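Dihydropteridine reductase (Dictyostelium discoideum, PDB 3ORF) catalyses the NADH- or NADPH-dependent reduction of quinonoid dihydropteridines to tetrahydropteridines, as a homodimer of the short-chain dehydrogenase/reductase family. Local coordinates at residues A164-I169 with G187-T192; A217-E222 with T246-L251; F64-K67 with E72-K75; S76-I81 with A131-Q136. All blocks are in the same frame, centred on the assembly; numbering follows the deposited sequence.

Interaction 1 of 4, residues A164-I169 with G187-T192; sequences ATHHII and GILPVT. With NAD (nicotinamide-adenine-dinucleotide), chain E.
The helix that carries I169 comes down on the strand at G187, where the two CA atoms lie 6.3 Å apart. I169 supplies the tightest touch. Its CG1 is anti to the carbonyl carbon, and the extended second torsion (chi2 162°) sends CD1 straight to the strand backbone. CD1 ends 3.3 Å from G187 CA, closer than ordinary carbon packing. The lack of a side chain at G187 allows this approach.

The second meeting is between H166 and L189, whose side chains come from opposite directions. L189 CG sits 3.6 Å from H166 NE2, and its methyl CD1 is 3.9 Å from H166 CD2. The imidazole meets this branched end obliquely. NE2 is also hydrogen-bonded to the backbone N of A145, a bond that should help to hold the rotation of the ring.

Helix 156-172 and strands 138-143 and 184-190 form a beta-alpha-beta crossover of the Rossmann fold. Another part of the helix surface meets the second subunit, where H167 is hydrogen-bonded to T152 of that subunit. With an alanine in place of L189, the methyls beside H166 NE2 and CD2 would be gone, which would probably open a gap beside the ring.

Beyond L189 the strand runs into the cofactor pocket. P190 CG packs 3.6 Å from C4N of NAD, the carbon that carries the transferable hydride in NADH, and P190 O is 3.3 Å from C4N.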
loop_
_atom_site.group_PDB
_atom_site.type_symbol
_atom_site.label_atom_id
_atom_site.label_comp_id
_atom_site.label_asym_id
_atom_site.label_seq_id
_atom_site.Cartn_x
_atom_site.Cartn_y
_atom_site.Cartn_z
ATOM N N ALA A 164 -1.528 2.839 -2.088
ATOM C CA ALA A 164 -1.275 3.142 -0.679
ATOM C C ALA A 164 -0.831 4.609 -0.599
ATOM O O ALA A 164 -1.168 5.318 0.340
ATOM C CB ALA A 164 -0.137 2.235 -0.144
ATOM N N THR A 165 -0.015 5.032 -1.564
ATOM C CA THR A 165 0.441 6.449 -1.612
ATOM C C THR A 165 -0.729 7.401 -1.616
ATOM O O THR A 165 -0.711 8.422 -0.923
ATOM C CB THR A 165 1.303 6.728 -2.818
ATOM O OG1 THR A 165 2.385 5.803 -2.806
ATOM C CG2 THR A 165 1.827 8.127 -2.772
ATOM N N HIS A 166 -1.766 7.044 -2.403
ATOM C CA HIS A 166 -2.938 7.929 -2.509
ATOM C C HIS A 166 -3.617 8.019 -1.131
ATOM O O HIS A 166 -4.149 9.045 -0.763
ATOM C CB HIS A 166 -3.981 7.395 -3.550
ATOM C CG HIS A 166 -3.464 7.409 -4.971
ATOM N ND1 HIS A 166 -4.079 6.725 -6.003
ATOM C CD2 HIS A 166 -2.395 8.044 -5.530
ATOM C CE1 HIS A 166 -3.388 6.898 -7.123
ATOM N NE2 HIS A 166 -2.353 7.677 -6.861
ATOM N N HIS A 167 -3.688 6.909 -0.432
ATOM C CA HIS A 167 -4.417 6.879 0.885
ATOM C C HIS A 167 -3.610 7.739 1.889
ATOM O O HIS A 167 -4.188 8.432 2.717
ATOM C CB HIS A 167 -4.535 5.433 1.326
ATOM C CG HIS A 167 -5.318 5.228 2.579
ATOM N ND1 HIS A 167 -6.667 4.881 2.567
ATOM C CD2 HIS A 167 -4.940 5.270 3.892
ATOM C CE1 HIS A 167 -7.082 4.748 3.817
ATOM N NE2 HIS A 167 -6.066 5.002 4.639
ATOM N N ILE A 168 -2.284 7.737 1.788
ATOM C CA ILE A 168 -1.461 8.523 2.719
ATOM C C ILE A 168 -1.696 10.034 2.553
ATOM O O ILE A 168 -1.919 10.797 3.498
ATOM C CB ILE A 168 0.053 8.230 2.500
ATOM C CG1 ILE A 168 0.392 6.820 2.983
ATOM C CG2 ILE A 168 0.937 9.249 3.273
ATOM C CD1 ILE A 168 1.773 6.286 2.367
ATOM N N ILE A 169 -1.685 10.452 1.299
ATOM C CA ILE A 169 -2.091 11.761 0.957
ATOM C C ILE A 169 -3.394 12.174 1.635
ATOM O O ILE A 169 -3.505 13.301 2.188
ATOM C CB ILE A 169 -2.290 11.902 -0.557
ATOM C CG1 ILE A 169 -0.929 11.764 -1.246
ATOM C CG2 ILE A 169 -2.961 13.244 -0.846
ATOM C CD1 ILE A 169 -1.111 11.423 -2.831
ATOM N N GLY A 187 -1.787 15.023 -4.026
ATOM C CA GLY A 187 -1.132 14.043 -4.819
ATOM C C GLY A 187 -1.143 14.611 -6.223
ATOM O O GLY A 187 -2.148 15.227 -6.628
ATOM N N ILE A 188 -0.044 14.433 -6.976
ATOM C CA ILE A 188 -0.074 14.734 -8.420
ATOM C C ILE A 188 0.010 13.405 -9.090
ATOM O O ILE A 188 0.798 12.539 -8.664
ATOM C CB ILE A 188 1.072 15.671 -8.888
ATOM C CG1 ILE A 188 2.417 15.130 -8.458
ATOM C CG2 ILE A 188 0.811 17.117 -8.407
ATOM C CD1 ILE A 188 3.564 16.045 -8.801
ATOM N N LEU A 189 -0.880 13.195 -10.072
ATOM C CA LEU A 189 -1.136 11.870 -10.615
ATOM C C LEU A 189 -0.991 12.009 -12.135
ATOM O O LEU A 189 -1.955 12.233 -12.838
ATOM C CB LEU A 189 -2.566 11.340 -10.260
ATOM C CG LEU A 189 -2.857 10.465 -9.023
ATOM C CD1 LEU A 189 -2.505 11.255 -7.768
ATOM C CD2 LEU A 189 -4.337 10.112 -9.050
ATOM N N PRO A 190 0.224 11.831 -12.633
ATOM C CA PRO A 190 0.426 11.934 -14.092
ATOM C C PRO A 190 -0.133 10.723 -14.865
ATOM O O PRO A 190 -0.096 9.584 -14.337
ATOM C CB PRO A 190 1.961 12.022 -14.248
ATOM C CG PRO A 190 2.563 11.515 -12.892
ATOM C CD PRO A 190 1.409 11.413 -11.867
ATOM N N VAL A 191 -0.757 10.998 -16.028
ATOM C CA VAL A 191 -1.015 9.973 -17.043
ATOM C C VAL A 191 0.355 9.560 -17.661
ATOM O O VAL A 191 0.783 8.417 -17.527
ATOM C CB VAL A 191 -2.038 10.494 -18.054
ATOM C CG1 VAL A 191 -2.321 9.457 -19.188
ATOM C CG2 VAL A 191 -3.320 10.788 -17.281
ATOM N N THR A 192 1.083 10.526 -18.219
ATOM C CA THR A 192 2.438 10.269 -18.711
ATOM C C THR A 192 3.286 11.525 -18.705
ATOM O O THR A 192 3.001 12.520 -19.434
ATOM C CB THR A 192 2.457 9.754 -20.207
ATOM O OG1 THR A 192 1.323 8.916 -20.453
ATOM C CG2 THR A 192 3.763 8.985 -20.484
HETATM P PA NAD E . 13.584 8.593 -11.691
HETATM O O1A NAD E . 13.887 7.140 -11.617
HETATM O O2A NAD E . 14.414 9.507 -12.523
HETATM O O5B NAD E . 13.802 9.183 -10.174
HETATM C C5B NAD E . 13.321 8.683 -8.980
HETATM C C4B NAD E . 14.316 9.142 -7.900
HETATM O O4B NAD E . 13.832 8.581 -6.644
HETATM C C3B NAD E . 15.694 8.473 -8.147
HETATM O O3B NAD E . 16.706 9.406 -7.849
HETATM C C2B NAD E . 15.818 7.437 -7.048
HETATM O O2B NAD E . 17.177 7.309 -6.598
HETATM C C1B NAD E . 14.970 8.091 -5.938
HETATM N N9A NAD E . 14.382 7.141 -4.953
HETATM C C8A NAD E . 13.870 5.921 -5.258
HETATM N N7A NAD E . 13.388 5.404 -4.117
HETATM C C5A NAD E . 13.624 6.269 -3.083
HETATM C C6A NAD E . 13.360 6.272 -1.678
HETATM N N6A NAD E . 12.812 5.197 -1.058
HETATM N N1A NAD E . 13.715 7.356 -0.929
HETATM C C2A NAD E . 14.321 8.388 -1.502
HETATM N N3A NAD E . 14.579 8.408 -2.827
HETATM C C4A NAD E . 14.272 7.368 -3.633
HETATM O O3 NAD E . 12.042 8.668 -12.007
HETATM P PN NAD E . 11.200 9.823 -12.570
HETATM O O1N NAD E . 11.039 9.458 -14.014
HETATM O O2N NAD E . 11.653 11.193 -12.088
HETATM O O5D NAD E . 9.737 9.607 -11.900
HETATM C C5D NAD E . 9.292 10.346 -10.756
HETATM C C4D NAD E . 7.966 9.766 -10.226
HETATM O O4D NAD E . 7.062 9.518 -11.336
HETATM C C3D NAD E . 8.043 8.433 -9.472
HETATM O O3D NAD E . 7.331 8.642 -8.201
HETATM C C2D NAD E . 7.264 7.444 -10.351
HETATM O O2D NAD E . 6.681 6.472 -9.467
HETATM C C1D NAD E . 6.198 8.440 -10.857
HETATM N N1N NAD E . 5.025 8.263 -11.830
HETATM C C2N NAD E . 5.129 8.309 -13.290
HETATM C C3N NAD E . 3.920 8.145 -14.052
HETATM C C7N NAD E . 3.863 8.185 -15.604
HETATM O O7N NAD E . 3.187 7.337 -16.218
HETATM N N7N NAD E . 4.520 9.222 -16.165
HETATM C C4N NAD E . 2.675 7.977 -13.397
HETATM C C5N NAD E . 2.595 7.970 -11.999
HETATM C C6N NAD E . 3.746 8.108 -11.240
#

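Interaction 2 of 4, residues A217-E222 with T246-L251; sequences AEKLFE and TTWTNL
The indole of W248 has the side chain of K219 laid over one face. The W248 ring is also stacked with F239 of strand 236-242, so the tryptophan has both an aliphatic and an aromatic neighbour. K219 covers the indole along much of its length. Its CB lies 3.5 Å from W248 CZ2, on the benzene half. Its CG makes a CH-pi contact with the six-membered ring, 3.6 Å from the centroid and only 7° off the normal. Further along, K219 CE is 3.8 Å from W248 NE1.

The shape of the lysine explains this. CG is anti to the backbone N (chi1 -178°), which carries the chain out from the helix. Bends at the next two torsions then fold it back across the indole. The ammonium group ends over the pyrrole half. NZ stands 4.3 Å from the centroid of the five-membered ring, 17° off its normal, in a cation-pi contact.

One helical turn on, E222 OE1 takes a weak hydrogen bond from K219 NZ at 3.2 Å, as part of a salt bridge.

The contact ties helix 213-225 to strand 245-250, the last strand of the sheet within this chain. It lies at the protein surface. The lysine's methylenes cover the aromatic plane, while its charge is probably shared between the pi system and the carboxylate.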
loop_
_atom_site.group_PDB
_atom_site.type_symbol
_atom_site.label_atom_id
_atom_site.label_comp_id
_atom_site.label_asym_id
_atom_site.label_seq_id
_atom_site.Cartn_x
_atom_site.Cartn_y
_atom_site.Cartn_z
ATOM N N ALA A 217 6.801 21.316 -12.495
ATOM C CA ALA A 217 7.444 22.347 -11.666
ATOM C C ALA A 217 6.678 23.650 -11.571
ATOM O O ALA A 217 6.534 24.211 -10.468
ATOM C CB ALA A 217 8.871 22.643 -12.148
ATOM N N GLU A 218 6.225 24.154 -12.715
ATOM C CA GLU A 218 5.454 25.410 -12.758
ATOM C C GLU A 218 4.137 25.318 -11.972
ATOM O O GLU A 218 3.796 26.238 -11.177
ATOM C CB GLU A 218 5.254 25.792 -14.240
ATOM C CG GLU A 218 4.259 26.912 -14.614
ATOM C CD GLU A 218 4.492 27.416 -16.086
ATOM O OE1 GLU A 218 5.405 26.843 -16.789
ATOM O OE2 GLU A 218 3.780 28.381 -16.526
ATOM N N LYS A 219 3.396 24.217 -12.137
ATOM C CA LYS A 219 2.176 24.027 -11.320
ATOM C C LYS A 219 2.515 24.003 -9.824
ATOM O O LYS A 219 1.874 24.697 -8.999
ATOM C CB LYS A 219 1.447 22.759 -11.730
ATOM C CG LYS A 219 0.123 22.477 -10.981
ATOM C CD LYS A 219 -0.869 23.676 -11.022
ATOM C CE LYS A 219 -1.488 23.839 -12.395
ATOM N NZ LYS A 219 -2.875 24.489 -12.284
ATOM N N LEU A 220 3.569 23.288 -9.458
ATOM C CA LEU A 220 4.000 23.257 -8.030
ATOM C C LEU A 220 4.342 24.626 -7.474
ATOM O O LEU A 220 4.070 24.950 -6.274
ATOM C CB LEU A 220 5.195 22.293 -7.810
ATOM C CG LEU A 220 4.865 20.770 -8.050
ATOM C CD1 LEU A 220 6.103 19.914 -8.040
ATOM C CD2 LEU A 220 3.886 20.212 -7.052
ATOM N N PHE A 221 5.038 25.395 -8.317
ATOM C CA PHE A 221 5.392 26.756 -7.993
ATOM C C PHE A 221 4.180 27.654 -7.819
ATOM O O PHE A 221 4.131 28.395 -6.858
ATOM C CB PHE A 221 6.343 27.370 -9.015
ATOM C CG PHE A 221 6.894 28.719 -8.551
ATOM C CD1 PHE A 221 7.818 28.776 -7.530
ATOM C CD2 PHE A 221 6.499 29.899 -9.180
ATOM C CE1 PHE A 221 8.348 30.052 -7.116
ATOM C CE2 PHE A 221 7.008 31.160 -8.805
ATOM C CZ PHE A 221 7.917 31.249 -7.766
ATOM N N GLU A 222 3.213 27.591 -8.735
ATOM C CA GLU A 222 1.930 28.309 -8.575
ATOM C C GLU A 222 1.231 27.955 -7.247
ATOM O O GLU A 222 0.772 28.852 -6.542
ATOM C CB GLU A 222 1.020 28.119 -9.818
ATOM C CG GLU A 222 -0.449 28.624 -9.714
ATOM C CD GLU A 222 -1.400 28.124 -10.880
ATOM O OE1 GLU A 222 -1.122 27.097 -11.571
ATOM O OE2 GLU A 222 -2.469 28.763 -11.077
ATOM N N THR A 246 -1.948 20.876 -21.601
ATOM C CA THR A 246 -2.010 20.046 -20.382
ATOM C C THR A 246 -3.265 20.371 -19.575
ATOM O O THR A 246 -3.561 21.542 -19.365
ATOM C CB THR A 246 -0.764 20.265 -19.481
ATOM O OG1 THR A 246 0.411 19.942 -20.233
ATOM C CG2 THR A 246 -0.824 19.361 -18.189
ATOM N N THR A 247 -4.019 19.355 -19.169
ATOM C CA THR A 247 -5.215 19.589 -18.351
ATOM C C THR A 247 -5.049 19.008 -16.952
ATOM O O THR A 247 -4.744 17.829 -16.810
ATOM C CB THR A 247 -6.488 18.958 -19.038
ATOM O OG1 THR A 247 -6.622 19.441 -20.405
ATOM C CG2 THR A 247 -7.756 19.281 -18.261
ATOM N N TRP A 248 -5.266 19.814 -15.915
ATOM C CA TRP A 248 -5.171 19.330 -14.541
ATOM C C TRP A 248 -6.572 19.184 -13.985
ATOM O O TRP A 248 -7.334 20.152 -14.056
ATOM C CB TRP A 248 -4.415 20.337 -13.686
ATOM C CG TRP A 248 -3.049 20.656 -14.175
ATOM C CD1 TRP A 248 -2.693 21.502 -15.233
ATOM C CD2 TRP A 248 -1.840 20.142 -13.631
ATOM N NE1 TRP A 248 -1.301 21.516 -15.351
ATOM C CE2 TRP A 248 -0.767 20.682 -14.385
ATOM C CE3 TRP A 248 -1.552 19.263 -12.591
ATOM C CZ2 TRP A 248 0.585 20.365 -14.100
ATOM C CZ3 TRP A 248 -0.198 18.952 -12.313
ATOM C CH2 TRP A 248 0.841 19.498 -13.073
ATOM N N THR A 249 -6.913 17.993 -13.457
ATOM C CA THR A 249 -8.246 17.666 -12.896
ATOM C C THR A 249 -8.157 17.218 -11.416
ATOM O O THR A 249 -7.535 16.171 -11.105
ATOM C CB THR A 249 -8.898 16.459 -13.672
ATOM O OG1 THR A 249 -8.752 16.674 -15.085
ATOM C CG2 THR A 249 -10.417 16.359 -13.356
ATOM N N ASN A 250 -8.779 17.971 -10.518
ATOM C CA ASN A 250 -8.783 17.632 -9.095
ATOM C C ASN A 250 -9.772 16.524 -8.916
ATOM O O ASN A 250 -10.883 16.630 -9.388
ATOM C CB ASN A 250 -9.222 18.877 -8.254
ATOM C CG ASN A 250 -8.352 20.088 -8.527
ATOM O OD1 ASN A 250 -7.174 19.923 -8.815
ATOM N ND2 ASN A 250 -8.904 21.299 -8.402
ATOM N N LEU A 251 -9.371 15.423 -8.336
ATOM C CA LEU A 251 -10.311 14.418 -7.946
ATOM C C LEU A 251 -10.389 14.365 -6.404
ATOM O O LEU A 251 -11.507 14.454 -5.839
ATOM C CB LEU A 251 -9.872 13.070 -8.478
ATOM C CG LEU A 251 -9.629 13.034 -9.985
ATOM C CD1 LEU A 251 -8.616 11.912 -10.281
ATOM C CD2 LEU A 251 -10.960 12.945 -10.777
ATOM O OXT LEU A 251 -9.378 14.221 -5.684
#

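Interaction 3 of 4, residues F64-K67 with E72-K75; sequences FTIK and EEIK
Two turns in the E73 side chain bring its carboxylate to the backbone of K67. CG is anti to the carbonyl carbon, and the chain then bends at its second torsion (chi2 -70°), so that OE1 curls back toward the loop. There OE1 accepts a hydrogen bond from K67 N at 2.7 Å. The N-H points well at the oxygen (163°), but it arrives from above the carboxylate, 48° out of the plane.

The aliphatic start of K67 lies close to the same group, with CG 3.5 Å from E73 OE1. I66, just past the end of the strand, lies alongside, its CA 3.3 Å from E73 OE1. The side chains of I66 and E73 slide past each other in opposite directions.

Strand 62-65, an outermost strand of the Rossmann sheet within this chain, leads here through a short loop into helix 71-82. The bond from E73, in the first turn of that helix, ties the loop's start to the helix's beginning. The nearby helix N-terminal end is likely to favour the negative carboxylate. Were E73 replaced by an alanine, K67 N would lose this acceptor and the start of the loop would probably be held less firmly to the helix.

The apolar part is lighter. I66 CD1 reaches I74 CD1 at 4.2 Å, where the two isoleucines cross obliquely. I66 also touches NAD, as part of the cofactor pocket. I74 packs on A125 and H128 of helix 108-133 and on L109 of the second subunit.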
loop_
_atom_site.group_PDB
_atom_site.type_symbol
_atom_site.label_atom_id
_atom_site.label_comp_id
_atom_site.label_asym_id
_atom_site.label_seq_id
_atom_site.Cartn_x
_atom_site.Cartn_y
_atom_site.Cartn_z
ATOM N N PHE A 64 21.413 15.938 0.395
ATOM C CA PHE A 64 21.648 14.879 1.370
ATOM C C PHE A 64 21.469 13.518 0.727
ATOM O O PHE A 64 20.630 13.329 -0.165
ATOM C CB PHE A 64 20.727 14.997 2.586
ATOM C CG PHE A 64 20.950 16.251 3.393
ATOM C CD1 PHE A 64 20.192 17.399 3.143
ATOM C CD2 PHE A 64 21.938 16.300 4.372
ATOM C CE1 PHE A 64 20.397 18.562 3.839
ATOM C CE2 PHE A 64 22.150 17.481 5.098
ATOM C CZ PHE A 64 21.383 18.623 4.825
ATOM N N THR A 65 22.221 12.562 1.236
ATOM C CA THR A 65 22.258 11.247 0.713
ATOM C C THR A 65 21.707 10.356 1.810
ATOM O O THR A 65 21.982 10.608 3.020
ATOM C CB THR A 65 23.711 10.928 0.351
ATOM O OG1 THR A 65 23.754 10.491 -0.983
ATOM C CG2 THR A 65 24.426 9.944 1.335
ATOM N N ILE A 66 20.915 9.340 1.425
ATOM C CA ILE A 66 20.448 8.329 2.387
ATOM C C ILE A 66 20.834 6.971 1.858
ATOM O O ILE A 66 20.879 6.813 0.657
ATOM C CB ILE A 66 18.941 8.447 2.664
ATOM C CG1 ILE A 66 18.152 8.606 1.354
ATOM C CG2 ILE A 66 18.688 9.647 3.604
ATOM C CD1 ILE A 66 16.658 8.381 1.601
ATOM N N LYS A 67 21.209 6.033 2.733
ATOM C CA LYS A 67 21.736 4.751 2.274
ATOM C C LYS A 67 20.514 3.913 2.055
ATOM O O LYS A 67 20.547 3.012 1.239
ATOM C CB LYS A 67 22.695 4.001 3.247
ATOM C CG LYS A 67 23.776 4.791 4.071
ATOM C CD LYS A 67 25.180 4.983 3.360
ATOM C CE LYS A 67 26.059 3.709 3.266
ATOM N NZ LYS A 67 27.055 3.812 2.134
ATOM N N GLU A 72 16.254 4.486 10.532
ATOM C CA GLU A 72 17.413 5.236 11.054
ATOM C C GLU A 72 17.915 6.296 10.110
ATOM O O GLU A 72 18.178 7.444 10.525
ATOM C CB GLU A 72 18.553 4.327 11.590
ATOM C CG GLU A 72 18.854 4.576 13.099
ATOM C CD GLU A 72 17.758 4.087 14.097
ATOM O OE1 GLU A 72 17.184 2.984 13.871
ATOM O OE2 GLU A 72 17.476 4.793 15.115
ATOM N N GLU A 73 17.993 5.914 8.841
ATOM C CA GLU A 73 18.338 6.854 7.777
ATOM C C GLU A 73 17.452 8.053 7.688
ATOM O O GLU A 73 17.943 9.173 7.534
ATOM C CB GLU A 73 18.415 6.139 6.425
ATOM C CG GLU A 73 19.769 5.279 6.315
ATOM C CD GLU A 73 21.079 6.116 6.190
ATOM O OE1 GLU A 73 21.258 6.899 5.242
ATOM O OE2 GLU A 73 21.963 5.979 7.056
ATOM N N ILE A 74 16.143 7.822 7.812
ATOM C CA ILE A 74 15.195 8.909 7.794
ATOM C C ILE A 74 15.330 9.779 9.062
ATOM O O ILE A 74 15.459 11.002 8.965
ATOM C CB ILE A 74 13.701 8.404 7.480
ATOM C CG1 ILE A 74 13.665 7.670 6.138
ATOM C CG2 ILE A 74 12.704 9.545 7.519
ATOM C CD1 ILE A 74 14.165 8.516 4.950
ATOM N N LYS A 75 15.321 9.175 10.249
ATOM C CA LYS A 75 15.630 10.006 11.451
ATOM C C LYS A 75 16.883 10.876 11.267
ATOM O O LYS A 75 16.860 12.049 11.677
ATOM C CB LYS A 75 15.723 9.204 12.765
ATOM C CG LYS A 75 14.385 8.980 13.502
ATOM C CD LYS A 75 14.577 8.741 14.986
ATOM C CE LYS A 75 15.331 7.423 15.362
ATOM N NZ LYS A 75 15.779 7.450 16.825
#

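Interaction 4 of 4, residues S76-I81 with A131-Q136; sequences SVIEKI and AKLLNQ
L133 pushes its forked end between I78 and I81, which sit one turn apart on helix 71-82. It meets the two isoleucines differently. Against I81 it crosses at about a right angle, with its CD1 methyl 3.6 Å from I81 CG2. Against I78 the crossing is slanted, and the same L133 CD1 lies 3.8 Å from I78 CD1. The other methyl, L133 CD2, is 4.0 Å from I78 CG2. Both branches of the leucine are therefore in use.

I78 CG2 is anti to the backbone N. This turns the methyl toward the neighbouring helix, where it meets K132 CB at 3.7 Å. These two side chains cross at about a right angle. K132 takes part only through the base of its chain, because its amino end leads away. The contact is wholly apolar.

L133 closes helix 108-133, a long helix that also takes part in the dimer: A131 and K132 pack on S104 of the second subunit. I78 packs further on H128 and I129 of the same helix. I81 meets F64 of strand 62-65, and L133 comes close to L26 of strand 24-28. The contact thus seals two neighbouring helices together against one side of the parallel part of the sheet.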
loop_
_atom_site.group_PDB
_atom_site.type_symbol
_atom_site.label_atom_id
_atom_site.label_comp_id
_atom_site.label_asym_id
_atom_site.label_seq_id
_atom_site.Cartn_x
_atom_site.Cartn_y
_atom_site.Cartn_z
ATOM N N SER A 76 17.951 10.355 10.619
ATOM C CA SER A 76 19.236 11.111 10.600
ATOM C C SER A 76 19.190 12.314 9.731
ATOM O O SER A 76 19.640 13.378 10.134
ATOM C CB SER A 76 20.422 10.250 10.155
ATOM O OG SER A 76 20.475 9.151 11.037
ATOM N N VAL A 77 18.625 12.145 8.531
ATOM C CA VAL A 77 18.570 13.219 7.587
ATOM C C VAL A 77 17.637 14.337 8.119
ATOM O O VAL A 77 17.964 15.551 8.004
ATOM C CB VAL A 77 18.243 12.675 6.142
ATOM C CG1 VAL A 77 16.741 12.493 5.952
ATOM C CG2 VAL A 77 18.735 13.598 5.157
ATOM N N ILE A 78 16.527 13.952 8.762
ATOM C CA ILE A 78 15.684 14.961 9.444
ATOM C C ILE A 78 16.495 15.571 10.567
ATOM O O ILE A 78 16.546 16.803 10.690
ATOM C CB ILE A 78 14.434 14.407 10.120
ATOM C CG1 ILE A 78 13.509 13.721 9.128
ATOM C CG2 ILE A 78 13.667 15.532 10.815
ATOM C CD1 ILE A 78 13.227 14.566 7.925
ATOM N N GLU A 79 17.144 14.719 11.370
ATOM C CA GLU A 79 17.976 15.257 12.474
ATOM C C GLU A 79 19.070 16.216 11.962
ATOM O O GLU A 79 19.284 17.242 12.567
ATOM C CB GLU A 79 18.462 14.127 13.423
ATOM C CG GLU A 79 17.239 13.373 14.117
ATOM C CD GLU A 79 17.600 12.190 15.038
ATOM O OE1 GLU A 79 18.547 11.388 14.769
ATOM O OE2 GLU A 79 16.896 12.079 16.058
ATOM N N LYS A 80 19.657 15.916 10.787
ATOM C CA LYS A 80 20.654 16.779 10.143
ATOM C C LYS A 80 20.087 18.090 9.681
ATOM O O LYS A 80 20.685 19.124 9.907
ATOM C CB LYS A 80 21.309 16.110 8.935
ATOM C CG LYS A 80 22.392 15.100 9.214
ATOM C CD LYS A 80 22.834 14.465 7.888
ATOM C CE LYS A 80 23.686 13.213 8.109
ATOM N NZ LYS A 80 23.900 12.491 6.817
ATOM N N ILE A 81 18.948 18.057 9.005
ATOM C CA ILE A 81 18.359 19.261 8.420
ATOM C C ILE A 81 17.826 20.208 9.515
ATOM O O ILE A 81 17.831 21.460 9.388
ATOM C CB ILE A 81 17.193 18.862 7.499
ATOM C CG1 ILE A 81 17.719 18.150 6.236
ATOM C CG2 ILE A 81 16.364 20.076 7.152
ATOM C CD1 ILE A 81 16.671 17.578 5.358
ATOM N N ALA A 131 5.741 16.094 8.632
ATOM C CA ALA A 131 5.406 16.357 10.038
ATOM C C ALA A 131 6.547 17.090 10.784
ATOM O O ALA A 131 6.295 18.007 11.572
ATOM C CB ALA A 131 5.072 15.081 10.750
ATOM N N LYS A 132 7.802 16.712 10.531
ATOM C CA LYS A 132 8.910 17.336 11.317
ATOM C C LYS A 132 9.395 18.683 10.778
ATOM O O LYS A 132 9.755 19.541 11.568
ATOM C CB LYS A 132 10.122 16.390 11.533
ATOM C CG LYS A 132 9.897 15.204 12.514
ATOM C CD LYS A 132 9.456 15.606 13.933
ATOM C CE LYS A 132 9.582 14.441 14.946
ATOM N NZ LYS A 132 8.363 14.145 15.752
ATOM N N LEU A 133 9.397 18.879 9.455
ATOM C CA LEU A 133 10.083 20.038 8.867
ATOM C C LEU A 133 9.168 21.052 8.165
ATOM O O LEU A 133 9.647 22.159 7.752
ATOM C CB LEU A 133 11.123 19.576 7.847
ATOM C CG LEU A 133 12.275 18.659 8.292
ATOM C CD1 LEU A 133 13.254 18.301 7.141
ATOM C CD2 LEU A 133 13.060 19.236 9.503
ATOM N N LEU A 134 7.885 20.715 7.987
ATOM C CA LEU A 134 7.042 21.600 7.212
ATOM C C LEU A 134 6.645 22.803 8.072
ATOM O O LEU A 134 6.412 22.661 9.268
ATOM C CB LEU A 134 5.817 20.851 6.702
ATOM C CG LEU A 134 5.124 21.478 5.497
ATOM C CD1 LEU A 134 6.077 21.449 4.286
ATOM C CD2 LEU A 134 3.731 20.813 5.210
ATOM N N ASN A 135 6.654 23.994 7.482
ATOM C CA ASN A 135 6.155 25.196 8.157
ATOM C C ASN A 135 4.633 25.173 8.114
ATOM O O ASN A 135 3.990 24.572 7.181
ATOM C CB ASN A 135 6.576 26.417 7.395
ATOM C CG ASN A 135 7.979 26.914 7.768
ATOM O OD1 ASN A 135 8.417 26.799 8.907
ATOM N ND2 ASN A 135 8.698 27.417 6.770
ATOM N N GLN A 136 4.036 25.822 9.099
ATOM C CA GLN A 136 2.600 26.002 9.121
ATOM C C GLN A 136 2.256 26.630 7.762
ATOM O O GLN A 136 3.063 27.411 7.247
ATOM C CB GLN A 136 2.151 26.913 10.297
ATOM C CG GLN A 136 2.633 26.321 11.672
ATOM C CD GLN A 136 2.043 27.017 12.904
ATOM O OE1 GLN A 136 2.154 28.232 13.072
ATOM N NE2 GLN A 136 1.424 26.241 13.759
#

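Along the chain the contacts follow one another in series, and none nests in or crosses another. Interaction 3 comes first and closes the short turn between strand 62-65 and helix 71-82. Interaction 4 starts on the same helix and spans about fifty residues to the end of helix 108-133. These two touch directly, as F64 packs on V77 and I81. Interaction 1 then joins helix 156-172 to strand 184-190, near the nicotinamide end of NAD. Interaction 2 comes last and fastens helix 213-225 to the C-terminal strand. Interactions 2 and 3 lie on opposite sides of the chain's centre, their own centres about 30 Å apart.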